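Local coordinates for protein LINE-1 ORF1P (Homo sapiens, PDB 2W7A) that binds single-stranded nucleic acid as a chaperone for its own transcript and is essential for retrotransposition of LINE-1 elements, this chain being its central RNA recognition motif domain, at residues I45-T51 with R63-F69; N5-V11 with I95-D100. All blocks are in the same frame, centred on the assembly; numbering follows the deposited sequence.

Contact 1 of 2, residues I45-T51 with R63-F69; sequences IQEIQRT and RHIIVRF
Arg50 reaches across to the loop residue Arg63, where its NH1 donates to the carbonyl O of Arg63 at 2.9 Å. That oxygen sits near the guanidinium plane, though the bond is bent, with 137° at the hydrogen. The chain turns at chi2 (-91°), bringing the head alongside Ile65, whose CD1 lies over one guanidinium face, 3.7 Å above the plane. Arginine suits this buried place because every nitrogen can find an acceptor: NH1 also meets Val11 O, NH2 has Pro12 O and a salt bridge to Glu17, and NE keeps a long, weak ion pair with Glu13. Arg63 lays the face of its own guanidinium over Arg50 CB and pairs through NE with Glu13, so nearby carboxylates probably offset the two like charges.

These residues belong to the second and third strands of an RNA recognition motif fold, an antiparallel pair with a classic beta bulge where Gln46 and Glu47 both face Arg68. At the bulge Gln46 N donates to Arg68 O at 2.9 Å, and Arg68 N to Glu47 O in a nearly straight bond of 178°. Beyond it, Gln49 and Ile66 exchange both backbone bonds. Ile66 O accepts a second hydrogen bond, from a water 3.0 Å away, which in turn accepts from Gln49 NE2; a second water donates to Thr51 O and accepts from His64 N.

Apart from Arg50, the face bearing Ile45, Ile48, Ile65, Val67 and Phe69 is apolar. Ile45, Ile48, Ile65 and Val67 pack on helix 19-33, whereas Phe69 meets helix 72-85. Ile45 CG1 makes a CH-pi contact 4.1 Å from the Phe69 ring centroid, while its CG2 branch, anti to the backbone N, touches Val67 CG1 at 3.6 Å.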
# COMPACT_ATOMS: atom_id res chain seq x y z
N ILE A 45 -7.26 -3.28 7.00
CA ILE A 45 -6.39 -2.12 6.90
C ILE A 45 -7.14 -1.07 7.71
O ILE A 45 -8.36 -0.89 7.55
CB ILE A 45 -6.11 -1.82 5.43
CG1 ILE A 45 -5.06 -2.83 4.93
CG2 ILE A 45 -5.60 -0.37 5.24
CD1 ILE A 45 -4.97 -3.00 3.41
N GLN A 46 -6.45 -0.52 8.70
CA GLN A 46 -6.97 0.58 9.54
C GLN A 46 -6.83 2.03 9.06
O GLN A 46 -7.74 2.83 9.21
CB GLN A 46 -6.22 0.59 10.83
CG GLN A 46 -6.57 -0.56 11.73
CD GLN A 46 -5.91 -0.45 13.08
OE1 GLN A 46 -4.92 0.26 13.24
NE2 GLN A 46 -6.47 -1.15 14.06
N GLU A 47 -5.64 2.42 8.64
CA GLU A 47 -5.44 3.77 8.12
C GLU A 47 -4.54 3.70 6.92
O GLU A 47 -3.67 2.87 6.89
CB GLU A 47 -4.78 4.66 9.17
CG GLU A 47 -4.96 6.14 8.89
CD GLU A 47 -4.56 6.99 10.05
OE1 GLU A 47 -3.79 6.48 10.90
OE2 GLU A 47 -5.01 8.15 10.10
N ILE A 48 -4.74 4.63 5.99
CA ILE A 48 -4.00 4.68 4.71
C ILE A 48 -3.73 6.16 4.43
O ILE A 48 -4.69 6.90 4.23
CB ILE A 48 -4.80 4.16 3.44
CG1 ILE A 48 -5.31 2.74 3.57
CG2 ILE A 48 -3.92 4.23 2.18
CD1 ILE A 48 -6.27 2.36 2.50
N GLN A 49 -2.47 6.60 4.34
CA GLN A 49 -2.20 7.99 4.03
C GLN A 49 -0.85 8.20 3.36
O GLN A 49 0.12 7.48 3.63
CB GLN A 49 -2.22 8.88 5.30
CG GLN A 49 -1.19 8.58 6.29
CD GLN A 49 -1.59 9.03 7.69
OE1 GLN A 49 -1.86 10.20 7.90
NE2 GLN A 49 -1.61 8.10 8.65
N ARG A 50 -0.80 9.23 2.54
CA ARG A 50 0.49 9.69 2.04
C ARG A 50 1.31 10.26 3.16
O ARG A 50 0.74 10.84 4.11
CB ARG A 50 0.32 10.74 0.97
CG ARG A 50 -0.40 10.26 -0.26
CD ARG A 50 0.53 9.71 -1.32
NE ARG A 50 -0.24 9.26 -2.47
CZ ARG A 50 0.25 8.75 -3.58
NH1 ARG A 50 1.55 8.59 -3.73
NH2 ARG A 50 -0.58 8.44 -4.58
N THR A 51 2.64 10.12 3.06
CA THR A 51 3.54 10.71 4.04
C THR A 51 4.65 11.47 3.32
O THR A 51 5.16 10.98 2.35
CB THR A 51 4.12 9.65 5.01
OG1 THR A 51 4.88 10.31 6.06
CG2 THR A 51 5.00 8.66 4.30
N ARG A 63 5.07 10.62 -3.01
CA ARG A 63 5.16 10.22 -1.62
C ARG A 63 4.85 8.75 -1.46
O ARG A 63 3.98 8.19 -2.17
CB ARG A 63 4.22 11.03 -0.76
CG ARG A 63 4.61 12.50 -0.66
CD ARG A 63 3.53 13.31 -0.04
NE ARG A 63 2.37 13.35 -0.86
CZ ARG A 63 1.26 13.94 -0.53
NH1 ARG A 63 1.12 14.50 0.66
NH2 ARG A 63 0.27 13.96 -1.42
N HIS A 64 5.50 8.12 -0.48
CA HIS A 64 5.08 6.82 -0.03
C HIS A 64 3.71 6.90 0.61
O HIS A 64 3.31 7.95 1.10
CB HIS A 64 6.06 6.26 1.00
CG HIS A 64 7.45 6.04 0.50
ND1 HIS A 64 8.47 5.56 1.30
CD2 HIS A 64 7.97 6.17 -0.74
CE1 HIS A 64 9.57 5.43 0.57
NE2 HIS A 64 9.30 5.80 -0.67
N ILE A 65 2.98 5.80 0.57
CA ILE A 65 1.74 5.66 1.27
C ILE A 65 1.98 4.71 2.44
O ILE A 65 2.48 3.56 2.24
CB ILE A 65 0.64 5.09 0.33
CG1 ILE A 65 0.29 6.05 -0.81
CG2 ILE A 65 -0.63 4.66 1.10
CD1 ILE A 65 -0.48 5.43 -1.97
N ILE A 66 1.65 5.15 3.65
CA ILE A 66 1.77 4.29 4.82
C ILE A 66 0.43 3.63 5.05
O ILE A 66 -0.60 4.29 5.13
CB ILE A 66 2.17 5.10 6.08
CG1 ILE A 66 3.43 5.92 5.79
CG2 ILE A 66 2.32 4.17 7.26
CD1 ILE A 66 4.55 5.10 5.21
N VAL A 67 0.48 2.29 5.13
CA VAL A 67 -0.68 1.46 5.35
C VAL A 67 -0.51 0.80 6.73
O VAL A 67 0.46 0.07 6.98
CB VAL A 67 -0.82 0.44 4.23
CG1 VAL A 67 -2.09 -0.44 4.45
CG2 VAL A 67 -0.78 1.10 2.86
N ARG A 68 -1.44 1.09 7.65
CA ARG A 68 -1.34 0.52 9.02
C ARG A 68 -2.39 -0.59 9.12
O ARG A 68 -3.56 -0.38 8.89
CB ARG A 68 -1.60 1.59 10.07
CG ARG A 68 -1.46 1.07 11.51
CD ARG A 68 -1.46 2.22 12.51
NE ARG A 68 -1.18 1.79 13.87
CZ ARG A 68 -1.38 2.53 14.96
NH1 ARG A 68 -1.87 3.76 14.86
NH2 ARG A 68 -1.10 2.02 16.16
N PHE A 69 -1.91 -1.79 9.41
CA PHE A 69 -2.73 -2.97 9.52
C PHE A 69 -3.17 -3.14 10.96
O PHE A 69 -2.45 -2.75 11.88
CB PHE A 69 -1.94 -4.19 9.08
CG PHE A 69 -1.74 -4.28 7.61
CD1 PHE A 69 -0.79 -3.54 6.98
CD2 PHE A 69 -2.49 -5.14 6.86
CE1 PHE A 69 -0.59 -3.63 5.62
CE2 PHE A 69 -2.29 -5.23 5.49
CZ PHE A 69 -1.36 -4.45 4.89
O HOH W 1 -1.16 5.51 7.79
O HOH W 2 7.27 9.73 1.19

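Contact 2 of 2, residues N5-V11 with I95-D100; sequences NLRLIGV and IRLTVD
Arg7 and Asp100 meet in a salt bridge between NE and OD1, the two planes turned 54° apart; Asp100 OD1 lies 2.7 Å from both NE and NH2 of Arg7. Asp100 ends this construct but not the natural protein, and its terminal OXT, present only for that reason, accepts a weak bond from Arg7 NE. Asn5 ND2 donates to Asp100 OD2 at 2.9 Å, nearly straight at 166°. OD2 lies close to the Asn5 amide plane, and the donor meets its anti side somewhat out of the carboxylate plane. Gly1 N bonds to the same oxygen.

Side-chain torsions bring these groups together. With chi1 of Asp100 at -177°, CG lies opposite the backbone N and the carboxylate swings back toward strand 5-9, whereas Arg7, extended from CG to NE, stands out from the sheet face it shares with Thr98 and reaches Asp100. His64, in the neighbouring segment 63-69, hydrogen-bonds through ND1 to Arg7 NH1. A leucine in place of Arg7 would probably leave Asp100 OD1 without its counter-charge and His64 ND1 without this partner, the side-chain carboxylate then being held mainly by Asn5 and Gly1.

Arg7 and Thr98 trade backbone bonds, N to O at 2.9 Å in each direction, and Ile9 and Arg96 form the next hydrogen-bonded pair. Between them Leu8 faces Leu97 on the opposite surface, where its CD1 touches Leu97 CD2 at 3.7 Å and presses tightly on Ile95 CD1 at 3.5 Å. Branched aliphatic chains suit this side, since helix 19-33 covers Leu8 and Ile95, while helix 72-85 covers Leu6 and Leu97. A first strand set between the third and the last in an antiparallel sheet, with two helices on one face, is the arrangement of the RNA recognition motif fold, here in a noncanonical member.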
# COMPACT_ATOMS: atom_id res chain seq x y z
N ASN A 5 2.85 -1.11 10.31
CA ASN A 5 2.89 -0.26 9.11
C ASN A 5 3.70 -0.89 7.98
O ASN A 5 4.78 -1.46 8.22
CB ASN A 5 3.62 1.06 9.35
CG ASN A 5 2.86 2.07 10.18
OD1 ASN A 5 1.70 1.89 10.49
ND2 ASN A 5 3.55 3.12 10.57
N LEU A 6 3.20 -0.78 6.76
CA LEU A 6 4.07 -0.91 5.62
C LEU A 6 4.03 0.32 4.76
O LEU A 6 3.13 1.16 4.91
CB LEU A 6 3.78 -2.14 4.82
CG LEU A 6 2.50 -2.35 4.13
CD1 LEU A 6 2.30 -1.47 2.91
CD2 LEU A 6 2.41 -3.84 3.64
N ARG A 7 5.02 0.42 3.89
CA ARG A 7 5.13 1.48 2.91
C ARG A 7 4.79 0.92 1.52
O ARG A 7 5.34 -0.08 1.09
CB ARG A 7 6.55 2.08 2.87
CG ARG A 7 6.88 2.93 4.06
CD ARG A 7 8.37 3.37 4.12
NE ARG A 7 8.58 4.16 5.33
CZ ARG A 7 8.44 5.48 5.44
NH1 ARG A 7 8.16 6.25 4.40
NH2 ARG A 7 8.64 6.07 6.61
N LEU A 8 3.94 1.64 0.83
CA LEU A 8 3.57 1.39 -0.56
C LEU A 8 4.25 2.47 -1.38
O LEU A 8 3.99 3.68 -1.21
CB LEU A 8 2.05 1.43 -0.66
CG LEU A 8 1.39 1.52 -1.99
CD1 LEU A 8 1.83 0.39 -2.92
CD2 LEU A 8 -0.16 1.50 -1.70
N ILE A 9 5.13 2.03 -2.26
CA ILE A 9 6.06 2.92 -2.99
C ILE A 9 5.75 2.92 -4.47
O ILE A 9 5.47 1.84 -5.04
CB ILE A 9 7.52 2.43 -2.76
CG1 ILE A 9 7.85 2.49 -1.28
CG2 ILE A 9 8.48 3.19 -3.64
CD1 ILE A 9 9.24 1.95 -0.93
N GLY A 10 5.77 4.09 -5.10
CA GLY A 10 5.56 4.19 -6.55
C GLY A 10 4.17 4.44 -7.08
O GLY A 10 3.98 4.39 -8.28
N VAL A 11 3.19 4.75 -6.22
CA VAL A 11 1.85 5.02 -6.65
C VAL A 11 1.80 6.49 -7.09
O VAL A 11 2.13 7.36 -6.32
CB VAL A 11 0.82 4.77 -5.55
CG1 VAL A 11 -0.59 5.11 -6.02
CG2 VAL A 11 0.94 3.31 -5.04
N ILE A 95 4.61 -1.57 -8.45
CA ILE A 95 4.68 -0.89 -7.19
C ILE A 95 5.54 -1.69 -6.24
O ILE A 95 5.82 -2.86 -6.53
CB ILE A 95 3.27 -0.60 -6.57
CG1 ILE A 95 2.47 -1.89 -6.47
CG2 ILE A 95 2.55 0.44 -7.48
CD1 ILE A 95 1.28 -1.79 -5.58
N ARG A 96 5.94 -1.12 -5.09
CA ARG A 96 6.67 -1.86 -4.10
C ARG A 96 6.04 -1.76 -2.73
O ARG A 96 5.50 -0.71 -2.37
CB ARG A 96 8.13 -1.41 -4.06
CG ARG A 96 8.94 -1.93 -5.26
CD ARG A 96 10.42 -1.71 -5.06
NE ARG A 96 10.95 -2.45 -3.93
CZ ARG A 96 11.59 -1.92 -2.89
NH1 ARG A 96 11.81 -0.61 -2.80
NH2 ARG A 96 12.02 -2.73 -1.92
N LEU A 97 6.04 -2.87 -1.99
CA LEU A 97 5.63 -2.92 -0.59
C LEU A 97 6.85 -3.23 0.26
O LEU A 97 7.52 -4.22 0.03
CB LEU A 97 4.54 -4.00 -0.43
CG LEU A 97 3.24 -3.84 -1.23
CD1 LEU A 97 2.35 -5.08 -1.08
CD2 LEU A 97 2.43 -2.59 -0.82
N THR A 98 7.15 -2.39 1.23
CA THR A 98 8.32 -2.57 2.06
C THR A 98 8.01 -2.24 3.50
O THR A 98 6.95 -1.69 3.80
CB THR A 98 9.49 -1.65 1.62
OG1 THR A 98 9.19 -0.31 1.98
CG2 THR A 98 9.70 -1.74 0.16
N VAL A 99 8.92 -2.60 4.39
CA VAL A 99 8.75 -2.27 5.79
C VAL A 99 8.82 -0.76 5.96
O VAL A 99 9.35 -0.06 5.11
CB VAL A 99 9.84 -2.92 6.65
CG1 VAL A 99 9.73 -4.44 6.64
CG2 VAL A 99 11.23 -2.45 6.21
N ASP A 100 8.25 -0.27 7.04
CA ASP A 100 8.26 1.15 7.31
C ASP A 100 9.56 1.49 8.05
O ASP A 100 10.07 0.68 8.83
CB ASP A 100 7.02 1.51 8.16
CG ASP A 100 6.90 3.01 8.44
OD1 ASP A 100 7.56 3.82 7.76
OD2 ASP A 100 6.13 3.38 9.36
OXT ASP A 100 10.15 2.56 7.87
O HOH W 3 7.07 -1.89 9.23

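In the fold
From the N terminus, strand 5-9 comes first and waits for its partner until the chain's end: contact 2 closes a loop of 83 intervening residues that holds both long helices. Contact 1 is nested inside this loop and closes a much shorter one, 11 residues without helix or strand between 45-51 and 63-69. The two contacts are side by side in one antiparallel sheet, their centres about 9 Å apart, because strands 64-69 and 5-9 are neighbours; probable hydrogen bonds from Leu8 N to Ile65 O and from Leu6 N to Val67 O join them. Helix 19-33 packs beneath both, and helix 72-85 leads from contact 1 back toward the strands of contact 2.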